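Local coordinates for protein SAM-dependent methyltransferase (Anabaena variabilis ATCC 29413, PDB 3GGD) that binds S-adenosyl-L-homocysteine in a Rossmann-like domain and probably transfers methyl groups from S-adenosylmethionine to a substrate not yet identified, at residues A16-L27 against D85-I93; A64-K72 against A94-Y105. All coordinates share one frame; numbering follows the deposited sequence. Where two conformers were deposited one is given.

Contact 1. Residues A16-L27 against D85-I93. With SAH (S-adenosyl-L-homocysteine), chain E.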
loop_
_atom_site.group_PDB
_atom_site.type_symbol
_atom_site.label_atom_id
_atom_site.label_comp_id
_atom_site.label_asym_id
_atom_site.label_seq_id
_atom_site.Cartn_x
_atom_site.Cartn_y
_atom_site.Cartn_z
ATOM N N ALA A 16 -6.833 1.295 -12.363
ATOM C CA ALA A 16 -7.221 2.677 -11.993
ATOM C C ALA A 16 -8.733 2.771 -11.805
ATOM O O ALA A 16 -9.203 3.259 -10.784
ATOM C CB ALA A 16 -6.734 3.704 -13.067
ATOM N N ASP A 17 -9.477 2.262 -12.780
ATOM C CA ASP A 17 -10.934 2.274 -12.741
ATOM C C ASP A 17 -11.529 1.488 -11.574
ATOM O O ASP A 17 -12.471 1.940 -10.899
ATOM C CB ASP A 17 -11.492 1.707 -14.044
ATOM C CG ASP A 17 -11.309 2.645 -15.245
ATOM O OD1 ASP A 17 -10.870 3.811 -15.079
ATOM O OD2 ASP A 17 -11.631 2.197 -16.364
ATOM N N ALA A 18 -10.980 0.302 -11.328
ATOM C CA ALA A 18 -11.516 -0.574 -10.274
ATOM C C ALA A 18 -11.383 0.095 -8.902
ATOM O O ALA A 18 -12.345 0.136 -8.102
ATOM C CB ALA A 18 -10.809 -1.925 -10.311
ATOM N N TRP A 19 -10.199 0.647 -8.643
ATOM C CA TRP A 19 -9.927 1.313 -7.380
ATOM C C TRP A 19 -10.736 2.587 -7.172
ATOM O O TRP A 19 -11.185 2.855 -6.059
ATOM C CB TRP A 19 -8.425 1.580 -7.199
ATOM C CG TRP A 19 -7.699 0.363 -6.719
ATOM C CD1 TRP A 19 -6.976 -0.529 -7.479
ATOM C CD2 TRP A 19 -7.709 -0.157 -5.389
ATOM N NE1 TRP A 19 -6.519 -1.559 -6.677
ATOM C CE2 TRP A 19 -6.935 -1.341 -5.392
ATOM C CE3 TRP A 19 -8.288 0.267 -4.194
ATOM C CZ2 TRP A 19 -6.699 -2.084 -4.244
ATOM C CZ3 TRP A 19 -8.063 -0.471 -3.049
ATOM C CH2 TRP A 19 -7.284 -1.643 -3.080
ATOM N N GLU A 20 -10.902 3.383 -8.229
ATOM C CA GLU A 20 -11.762 4.547 -8.120
ATOM C C GLU A 20 -13.215 4.114 -7.882
ATOM O O GLU A 20 -13.928 4.753 -7.091
ATOM C CB GLU A 20 -11.625 5.466 -9.332
ATOM C CG GLU A 20 -12.677 6.614 -9.414
ATOM C CD GLU A 20 -12.697 7.526 -8.174
ATOM O OE1 GLU A 20 -11.660 7.646 -7.470
ATOM O OE2 GLU A 20 -13.742 8.171 -7.947
ATOM N N GLN A 21 -13.656 3.023 -8.506
ATOM C CA GLN A 21 -15.028 2.546 -8.253
ATOM C C GLN A 21 -15.190 2.152 -6.769
ATOM O O GLN A 21 -16.163 2.549 -6.093
ATOM C CB GLN A 21 -15.397 1.400 -9.181
ATOM C CG GLN A 21 -16.921 1.129 -9.171
ATOM C CD GLN A 21 -17.336 -0.168 -9.906
ATOM O OE1 GLN A 21 -16.754 -1.263 -9.676
ATOM N NE2 GLN A 21 -18.332 -0.049 -10.774
ATOM N N TYR A 22 -14.179 1.457 -6.235
ATOM C CA TYR A 22 -14.206 1.076 -4.833
ATOM C C TYR A 22 -14.246 2.288 -3.896
ATOM O O TYR A 22 -15.069 2.354 -2.981
ATOM C CB TYR A 22 -12.980 0.247 -4.471
ATOM C CG TYR A 22 -12.831 0.059 -2.980
ATOM C CD1 TYR A 22 -13.623 -0.886 -2.281
ATOM C CD2 TYR A 22 -11.938 0.834 -2.254
ATOM C CE1 TYR A 22 -13.507 -1.066 -0.924
ATOM C CE2 TYR A 22 -11.813 0.658 -0.865
ATOM C CZ TYR A 22 -12.591 -0.285 -0.210
ATOM O OH TYR A 22 -12.463 -0.448 1.141
ATOM N N TRP A 23 -13.343 3.235 -4.136
ATOM C CA TRP A 23 -13.227 4.399 -3.266
ATOM C C TRP A 23 -14.414 5.303 -3.404
ATOM O O TRP A 23 -14.890 5.852 -2.417
ATOM C CB TRP A 23 -11.930 5.151 -3.517
ATOM C CG TRP A 23 -10.736 4.568 -2.824
ATOM C CD1 TRP A 23 -9.596 4.075 -3.414
ATOM C CD2 TRP A 23 -10.528 4.446 -1.404
ATOM N NE1 TRP A 23 -8.709 3.677 -2.460
ATOM C CE2 TRP A 23 -9.258 3.880 -1.217
ATOM C CE3 TRP A 23 -11.298 4.773 -0.278
ATOM C CZ2 TRP A 23 -8.719 3.658 0.045
ATOM C CZ3 TRP A 23 -10.777 4.518 0.995
ATOM C CH2 TRP A 23 -9.502 3.976 1.148
ATOM N N ASN A 24 -14.948 5.434 -4.607
ATOM C CA ASN A 24 -16.151 6.251 -4.739
ATOM C C ASN A 24 -17.356 5.619 -3.988
ATOM O O ASN A 24 -18.167 6.320 -3.362
ATOM C CB ASN A 24 -16.521 6.501 -6.180
ATOM C CG ASN A 24 -17.544 7.637 -6.316
ATOM O OD1 ASN A 24 -18.688 7.394 -6.645
ATOM N ND2 ASN A 24 -17.143 8.858 -5.996
ATOM N N LYS A 25 -17.469 4.299 -4.058
ATOM C CA LYS A 25 -18.509 3.606 -3.312
ATOM C C LYS A 25 -18.306 3.823 -1.818
ATOM O O LYS A 25 -19.268 4.069 -1.076
ATOM C CB LYS A 25 -18.509 2.111 -3.621
ATOM C CG LYS A 25 -19.450 1.358 -2.716
ATOM C CD LYS A 25 -19.216 -0.081 -2.672
ATOM C CE LYS A 25 -17.957 -0.481 -1.978
ATOM N NZ LYS A 25 -17.738 -1.875 -2.528
ATOM N N THR A 26 -17.051 3.730 -1.376
ATOM C CA THR A 26 -16.694 3.983 0.022
ATOM C C THR A 26 -17.029 5.406 0.468
ATOM O O THR A 26 -17.653 5.597 1.525
ATOM C CB THR A 26 -15.230 3.630 0.232
ATOM O OG1 THR A 26 -15.055 2.263 -0.160
ATOM C CG2 THR A 26 -14.790 3.861 1.674
ATOM N N LEU A 27 -16.650 6.396 -0.355
ATOM C CA LEU A 27 -16.950 7.812 -0.120
ATOM C C LEU A 27 -18.449 8.073 -0.039
ATOM O O LEU A 27 -18.935 8.681 0.922
ATOM C CB LEU A 27 -16.365 8.678 -1.250
ATOM C CG LEU A 27 -16.711 10.195 -1.332
ATOM C CD1 LEU A 27 -16.280 10.955 -0.071
ATOM C CD2 LEU A 27 -16.073 10.809 -2.575
ATOM N N ASP A 85 -2.093 8.831 -4.797
ATOM C CA ASP A 85 -2.997 7.728 -5.038
ATOM C C ASP A 85 -3.598 7.878 -6.426
ATOM O O ASP A 85 -3.763 9.006 -6.939
ATOM C CB ASP A 85 -4.090 7.660 -3.966
ATOM C CG ASP A 85 -4.686 6.258 -3.831
ATOM O OD1 ASP A 85 -5.574 5.891 -4.658
ATOM O OD2 ASP A 85 -4.259 5.509 -2.898
ATOM N N VAL A 86 -3.940 6.746 -7.025
ATOM C CA VAL A 86 -4.613 6.724 -8.323
ATOM C C VAL A 86 -6.057 7.202 -8.270
ATOM O O VAL A 86 -6.581 7.657 -9.289
ATOM C CB VAL A 86 -4.600 5.277 -8.946
ATOM C CG1 VAL A 86 -5.597 4.332 -8.259
ATOM C CG2 VAL A 86 -4.824 5.313 -10.472
ATOM N N SER A 87 -6.686 7.146 -7.082
ATOM C CA SER A 87 -8.103 7.411 -6.950
ATOM C C SER A 87 -8.418 8.800 -6.448
ATOM O O SER A 87 -8.031 9.163 -5.320
ATOM C CB SER A 87 -8.749 6.401 -5.964
ATOM O OG SER A 87 -10.102 6.765 -5.643
ATOM N N LYS A 88 -9.218 9.535 -7.230
ATOM C CA LYS A 88 -9.648 10.857 -6.810
ATOM C C LYS A 88 -10.581 10.796 -5.605
ATOM O O LYS A 88 -10.577 11.702 -4.767
ATOM C CB LYS A 88 -10.274 11.633 -7.969
ATOM C CG LYS A 88 -11.540 11.037 -8.492
ATOM C CD LYS A 88 -12.179 11.876 -9.586
ATOM C CE LYS A 88 -13.394 11.108 -10.146
ATOM N NZ LYS A 88 -14.005 11.846 -11.257
ATOM N N SER A 89 -11.404 9.751 -5.517
ATOM C CA SER A 89 -12.316 9.612 -4.369
ATOM C C SER A 89 -11.533 9.303 -3.092
ATOM O O SER A 89 -11.847 9.855 -2.017
ATOM C CB SER A 89 -13.423 8.564 -4.644
ATOM O OG SER A 89 -14.315 9.007 -5.672
ATOM N N ALA A 90 -10.495 8.468 -3.201
ATOM C CA ALA A 90 -9.595 8.247 -2.046
ATOM C C ALA A 90 -9.019 9.579 -1.533
ATOM O O ALA A 90 -9.089 9.881 -0.338
ATOM C CB ALA A 90 -8.462 7.271 -2.382
ATOM N N LEU A 91 -8.509 10.398 -2.449
ATOM C CA LEU A 91 -7.919 11.667 -2.085
ATOM C C LEU A 91 -8.954 12.649 -1.611
ATOM O O LEU A 91 -8.637 13.504 -0.819
ATOM C CB LEU A 91 -7.094 12.230 -3.239
ATOM C CG LEU A 91 -5.910 11.328 -3.675
ATOM C CD1 LEU A 91 -5.097 12.042 -4.811
ATOM C CD2 LEU A 91 -5.018 10.934 -2.495
ATOM N N GLU A 92 -10.205 12.520 -2.067
ATOM C CA GLU A 92 -11.278 13.345 -1.548
ATOM C C GLU A 92 -11.572 13.021 -0.068
ATOM O O GLU A 92 -11.785 13.919 0.743
ATOM C CB GLU A 92 -12.523 13.224 -2.421
ATOM C CG GLU A 92 -13.636 14.135 -1.940
ATOM C CD GLU A 92 -14.858 14.151 -2.844
ATOM O OE1 GLU A 92 -14.721 13.860 -4.055
ATOM O OE2 GLU A 92 -15.937 14.481 -2.316
ATOM N N ILE A 93 -11.568 11.745 0.300
ATOM C CA ILE A 93 -11.667 11.366 1.718
ATOM C C ILE A 93 -10.437 11.890 2.514
ATOM O O ILE A 93 -10.583 12.521 3.567
ATOM C CB ILE A 93 -11.807 9.839 1.943
ATOM C CG1 ILE A 93 -13.033 9.252 1.192
ATOM C CG2 ILE A 93 -11.930 9.557 3.445
ATOM C CD1 ILE A 93 -13.064 7.711 1.020
HETATM N N SAH E . -1.590 2.627 1.922
HETATM C CA SAH E . -3.025 2.801 2.270
HETATM C CB SAH E . -3.991 2.135 1.268
HETATM C CG SAH E . -3.847 0.632 0.969
HETATM S SD SAH E . -5.118 0.009 -0.147
HETATM C C SAH E . -3.328 2.295 3.673
HETATM O O SAH E . -4.347 2.705 4.284
HETATM O OXT SAH E . -2.596 1.462 4.207
HETATM C "C5'" SAH E . -4.269 0.092 -1.699
HETATM C "C4'" SAH E . -4.235 1.532 -2.289
HETATM O "O4'" SAH E . -3.500 1.530 -3.537
HETATM C "C3'" SAH E . -5.593 2.167 -2.641
HETATM O "O3'" SAH E . -5.766 3.445 -2.053
HETATM C "C2'" SAH E . -5.562 2.316 -4.157
HETATM O "O2'" SAH E . -6.401 3.351 -4.709
HETATM C "C1'" SAH E . -4.077 2.474 -4.429
HETATM N N9 SAH E . -3.693 2.186 -5.816
HETATM C C8 SAH E . -4.155 1.138 -6.550
HETATM N N7 SAH E . -3.586 1.144 -7.767
HETATM C C5 SAH E . -2.754 2.228 -7.806
HETATM C C6 SAH E . -1.906 2.830 -8.829
HETATM N N6 SAH E . -1.891 2.209 -10.032
HETATM N N1 SAH E . -1.222 3.952 -8.564
HETATM C C2 SAH E . -1.317 4.544 -7.330
HETATM N N3 SAH E . -2.095 4.039 -6.373
HETATM C C4 SAH E . -2.837 2.930 -6.553
#
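Ala90 CB sits over one face of the Trp23 indole in a CH-pi contact, 3.4 Å from the centroid of the five-membered ring and 3° off its normal, while Tyr22 CE2 covers the opposite face. At the indole edge NE1 donates to SAH O3' (3.0 Å) and, weakly, to O2'; these ribose hydroxyls in turn donate to the two oxygens of Asp85, the acidic residue usual at the end of the second strand in class I methyltransferases. Trp19 turns one face to SAH: CD1 is 3.4 Å from SAH C8 and the six-membered ring lies against C2' and C3' of the ribose. With Trp19 replaced by an alanine, the ribose and the C8 side of the adenine would probably lose their covering ring. Glu20, CG anti to the backbone N (chi1 170°) and chain bent at chi2, brings its carboxylate to the start of helix 88-97. There OE1 accepts from Ser87 OG (2.6 Å) and, on its syn lone pair, from Ser89 N (2.9 Å); the Ser89 OG bond to OE2 is very short. Ser87 OG also N-caps the helix, accepting from Ala90 N. The axes of 16-27 and 88-93 come within 7.9 Å at 36°; helix 184-190 backs the first, strand 103-107 the second.

Contact 2. Residues A64-K72 against A94-Y105. With SAH (S-adenosyl-L-homocysteine), chain E.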
loop_
_atom_site.group_PDB
_atom_site.type_symbol
_atom_site.label_atom_id
_atom_site.label_comp_id
_atom_site.label_asym_id
_atom_site.label_seq_id
_atom_site.Cartn_x
_atom_site.Cartn_y
_atom_site.Cartn_z
ATOM N N ALA A 64 0.389 5.386 -2.720
ATOM C CA ALA A 64 -0.893 4.632 -2.624
ATOM C C ALA A 64 -1.475 4.853 -1.210
ATOM O O ALA A 64 -1.789 3.924 -0.452
ATOM C CB ALA A 64 -0.723 3.097 -2.985
ATOM N N CYS A 65 -1.565 6.121 -0.844
ATOM C CA CYS A 65 -1.945 6.535 0.497
ATOM C C CYS A 65 -3.416 6.301 0.892
ATOM O O CYS A 65 -3.796 6.496 2.066
ATOM C CB CYS A 65 -1.609 8.015 0.672
ATOM S SG CYS A 65 -2.594 9.112 -0.422
ATOM N N GLY A 66 -4.267 5.945 -0.073
ATOM C CA GLY A 66 -5.675 5.683 0.230
ATOM C C GLY A 66 -6.327 6.917 0.851
ATOM O O GLY A 66 -6.126 8.045 0.373
ATOM N N ASN A 67 -7.061 6.710 1.940
ATOM C CA ASN A 67 -7.771 7.782 2.628
ATOM C C ASN A 67 -6.941 8.566 3.614
ATOM O O ASN A 67 -7.477 9.383 4.384
ATOM C CB ASN A 67 -9.038 7.269 3.326
ATOM C CG ASN A 67 -8.745 6.223 4.376
ATOM O OD1 ASN A 67 -7.600 5.880 4.600
ATOM N ND2 ASN A 67 -9.780 5.710 5.015
ATOM N N GLY A 68 -5.639 8.321 3.624
ATOM C CA GLY A 68 -4.726 9.169 4.382
ATOM C C GLY A 68 -4.578 8.942 5.859
ATOM O O GLY A 68 -3.958 9.753 6.540
ATOM N N THR A 69 -5.121 7.843 6.370
ATOM C CA THR A 69 -5.047 7.576 7.795
ATOM C C THR A 69 -3.597 7.524 8.253
ATOM O O THR A 69 -3.265 8.120 9.257
ATOM C CB THR A 69 -5.716 6.261 8.158
ATOM O OG1 THR A 69 -7.082 6.272 7.681
ATOM C CG2 THR A 69 -5.667 6.016 9.698
ATOM N N GLN A 70 -2.720 6.850 7.494
ATOM C CA GLN A 70 -1.314 6.724 7.920
ATOM C C GLN A 70 -0.516 7.985 7.612
ATOM O O GLN A 70 0.459 8.343 8.328
ATOM C CB GLN A 70 -0.661 5.492 7.272
ATOM C CG GLN A 70 -1.486 4.160 7.378
ATOM C CD GLN A 70 -1.968 3.807 8.795
ATOM O OE1 GLN A 70 -1.221 3.941 9.771
ATOM N NE2 GLN A 70 -3.207 3.304 8.907
ATOM N N THR A 71 -0.919 8.648 6.529
ATOM C CA THR A 71 -0.307 9.865 6.040
ATOM C C THR A 71 -0.327 10.957 7.090
ATOM O O THR A 71 0.678 11.638 7.320
ATOM C CB THR A 71 -1.042 10.363 4.767
ATOM O OG1 THR A 71 -1.381 9.240 3.937
ATOM C CG2 THR A 71 -0.181 11.372 3.976
ATOM N N LYS A 72 -1.467 11.128 7.735
ATOM C CA LYS A 72 -1.585 12.119 8.804
ATOM C C LYS A 72 -0.539 11.912 9.927
ATOM O O LYS A 72 0.086 12.865 10.403
ATOM C CB LYS A 72 -2.994 12.043 9.355
ATOM C CG LYS A 72 -3.362 13.016 10.532
ATOM C CD LYS A 72 -3.222 14.465 10.151
ATOM C CE LYS A 72 -3.896 15.376 11.202
ATOM N NZ LYS A 72 -3.454 16.755 10.919
ATOM N N ALA A 94 -9.242 11.635 1.995
ATOM C CA ALA A 94 -7.999 12.073 2.626
ATOM C C ALA A 94 -7.985 13.585 2.895
ATOM O O ALA A 94 -7.643 14.027 3.985
ATOM C CB ALA A 94 -6.771 11.684 1.749
ATOM N N ALA A 95 -8.326 14.375 1.882
ATOM C CA ALA A 95 -8.247 15.811 1.997
ATOM C C ALA A 95 -9.300 16.330 2.952
ATOM O O ALA A 95 -9.199 17.448 3.403
ATOM C CB ALA A 95 -8.358 16.509 0.624
ATOM N N LYS A 96 -10.281 15.534 3.305
ATOM C CA LYS A 96 -11.278 15.985 4.234
ATOM C C LYS A 96 -10.974 15.524 5.645
ATOM O O LYS A 96 -11.181 16.265 6.600
ATOM C CB LYS A 96 -12.637 15.401 3.850
ATOM C CG LYS A 96 -13.791 15.978 4.648
ATOM C CD LYS A 96 -14.986 15.009 4.625
ATOM N N GLU A 97 -10.536 14.282 5.781
ATOM C CA GLU A 97 -10.368 13.689 7.080
ATOM C C GLU A 97 -8.950 13.757 7.607
ATOM O O GLU A 97 -8.762 13.622 8.791
ATOM C CB GLU A 97 -10.773 12.207 7.046
ATOM C CG GLU A 97 -12.184 11.898 6.558
ATOM C CD GLU A 97 -13.273 12.687 7.315
ATOM O OE1 GLU A 97 -13.078 12.969 8.523
ATOM O OE2 GLU A 97 -14.317 13.029 6.696
ATOM N N ASN A 98 -7.955 13.946 6.745
ATOM C CA ASN A 98 -6.559 13.814 7.151
ATOM C C ASN A 98 -5.647 14.867 6.524
ATOM O O ASN A 98 -4.611 14.545 5.942
ATOM C CB ASN A 98 -6.086 12.407 6.762
ATOM C CG ASN A 98 -6.681 11.322 7.652
ATOM O OD1 ASN A 98 -6.486 11.344 8.869
ATOM N ND2 ASN A 98 -7.378 10.341 7.045
ATOM N N THR A 99 -6.057 16.119 6.600
ATOM C CA THR A 99 -5.240 17.215 6.080
ATOM C C THR A 99 -4.259 17.728 7.138
ATOM O O THR A 99 -4.440 17.528 8.337
ATOM C CB THR A 99 -6.095 18.419 5.695
ATOM O OG1 THR A 99 -6.901 18.741 6.816
ATOM C CG2 THR A 99 -6.991 18.105 4.550
ATOM N N ALA A 100 -3.211 18.387 6.670
ATOM C CA ALA A 100 -2.251 19.061 7.551
ATOM C C ALA A 100 -1.517 20.060 6.663
ATOM O O ALA A 100 -1.466 19.873 5.445
ATOM C CB ALA A 100 -1.292 18.070 8.141
ATOM N N ALA A 101 -0.974 21.112 7.265
ATOM C CA ALA A 101 -0.222 22.150 6.550
ATOM C C ALA A 101 0.913 21.549 5.738
ATOM O O ALA A 101 1.213 22.048 4.681
ATOM C CB ALA A 101 0.336 23.220 7.541
ATOM N N ASN A 102 1.524 20.461 6.213
ATOM C CA ASN A 102 2.670 19.863 5.529
ATOM C C ASN A 102 2.366 18.590 4.770
ATOM O O ASN A 102 3.251 17.778 4.492
ATOM C CB ASN A 102 3.827 19.631 6.513
ATOM C CG ASN A 102 3.497 18.610 7.563
ATOM O OD1 ASN A 102 2.356 18.500 7.962
ATOM N ND2 ASN A 102 4.492 17.852 8.001
ATOM N N ILE A 103 1.099 18.394 4.445
ATOM C CA ILE A 103 0.718 17.313 3.552
ATOM C C ILE A 103 0.152 17.871 2.239
ATOM O O ILE A 103 -0.683 18.759 2.268
ATOM C CB ILE A 103 -0.416 16.424 4.107
ATOM C CG1 ILE A 103 0.021 15.662 5.368
ATOM C CG2 ILE A 103 -0.856 15.401 3.027
ATOM C CD1 ILE A 103 -1.158 14.913 6.120
ATOM N N SER A 104 0.625 17.351 1.117
ATOM C CA SER A 104 -0.003 17.586 -0.174
ATOM C C SER A 104 -0.520 16.245 -0.679
ATOM O O SER A 104 0.171 15.236 -0.599
ATOM C CB SER A 104 0.979 18.165 -1.175
ATOM O OG SER A 104 1.480 19.403 -0.717
ATOM N N TYR A 105 -1.765 16.218 -1.126
ATOM C CA TYR A 105 -2.331 15.021 -1.753
ATOM C C TYR A 105 -2.340 15.260 -3.245
ATOM O O TYR A 105 -2.785 16.300 -3.688
ATOM C CB TYR A 105 -3.737 14.724 -1.274
ATOM C CG TYR A 105 -3.762 14.211 0.152
ATOM C CD1 TYR A 105 -3.253 12.959 0.455
ATOM C CD2 TYR A 105 -4.297 14.971 1.170
ATOM C CE1 TYR A 105 -3.260 12.476 1.755
ATOM C CE2 TYR A 105 -4.333 14.492 2.485
ATOM C CZ TYR A 105 -3.808 13.257 2.764
ATOM O OH TYR A 105 -3.829 12.794 4.028
HETATM N N SAH E . -1.590 2.627 1.922
HETATM C CA SAH E . -3.025 2.801 2.270
HETATM C CB SAH E . -3.991 2.135 1.268
HETATM C CG SAH E . -3.847 0.632 0.969
HETATM S SD SAH E . -5.118 0.009 -0.147
HETATM C C SAH E . -3.328 2.295 3.673
HETATM O O SAH E . -4.347 2.705 4.284
HETATM O OXT SAH E . -2.596 1.462 4.207
HETATM C "C5'" SAH E . -4.269 0.092 -1.699
HETATM C "C4'" SAH E . -4.235 1.532 -2.289
HETATM O "O4'" SAH E . -3.500 1.530 -3.537
HETATM C "C3'" SAH E . -5.593 2.167 -2.641
HETATM O "O3'" SAH E . -5.766 3.445 -2.053
HETATM C "C2'" SAH E . -5.562 2.316 -4.157
HETATM O "O2'" SAH E . -6.401 3.351 -4.709
HETATM C "C1'" SAH E . -4.077 2.474 -4.429
HETATM N N9 SAH E . -3.693 2.186 -5.816
HETATM C C8 SAH E . -4.155 1.138 -6.550
HETATM N N7 SAH E . -3.586 1.144 -7.767
HETATM C C5 SAH E . -2.754 2.228 -7.806
HETATM C C6 SAH E . -1.906 2.830 -8.829
HETATM N N6 SAH E . -1.891 2.209 -10.032
HETATM N N1 SAH E . -1.222 3.952 -8.564
HETATM C C2 SAH E . -1.317 4.544 -7.330
HETATM N N3 SAH E . -2.095 4.039 -6.373
HETATM C C4 SAH E . -2.837 2.930 -6.553
HETATM O O HOH W 1 -4.933 9.640 10.739
#
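Asn98 ND2 reaches across to donate to Asn67 O (2.8 Å) at an N-H...O angle of 147°. CG of Asn98 stands anti to its carbonyl carbon (chi1 -72°), which lays the amide beside the Gly68 peptide, while OD1 accepts from a water that also donates to Thr69 O. Tyr105 OH braces the same residue from within 94-105, donating a hydrogen bond to Asn98 O (2.7 Å). Lys72 passes Asn98 with CB near OD1, bends at chi2 and ends with NZ on Thr99 O (2.9 Å). The Tyr105 ring has Ala94 CB over one face and Ile103 CG2 over the other; Cys65 SG comes to its edge, 4.0 Å from Tyr105 CD1, as a sulfur-aromatic contact. Thr71 CG2 is 4.0 Å from Tyr105 CE1, and Thr71 OG1 is hydrogen-bonded to Asp62. Just before the type II' turn from Cys65 to Gly68, Ala64 O accepts from the amino group of SAH (2.7 Å). The loop 64-68 is the glycine-rich loop after the first strand of the methyltransferase fold. A neutral amide and a probably charged ammonium, one from each segment, bond backbone carbonyls of the other, tying loop and helix start to the connection between helix 88-97 and strand 103-107.

The centres of contact 1 and contact 2 lie 14 Å apart, and both draw on helix 88-97: its start faces helix 15-29 in contact 1, its end faces 64-72 in contact 2. Along the chain the segments alternate, 16-27, 64-72, 85-93, 94-105, so the two contacts interlock. They meet at the C-terminal ends of the neighbouring parallel strands 60-63 and 81-85, where Asp85 OD2 is 2.9 Å from Gly66 N, a probable hydrogen bond, and Trp23 packs on Gly66. Contact 1 holds the ribose and adenine of SAH, contact 2 includes the loop bound to its amino group. The N-terminal helix is thereby joined to the Rossmann-like core around one cofactor pocket.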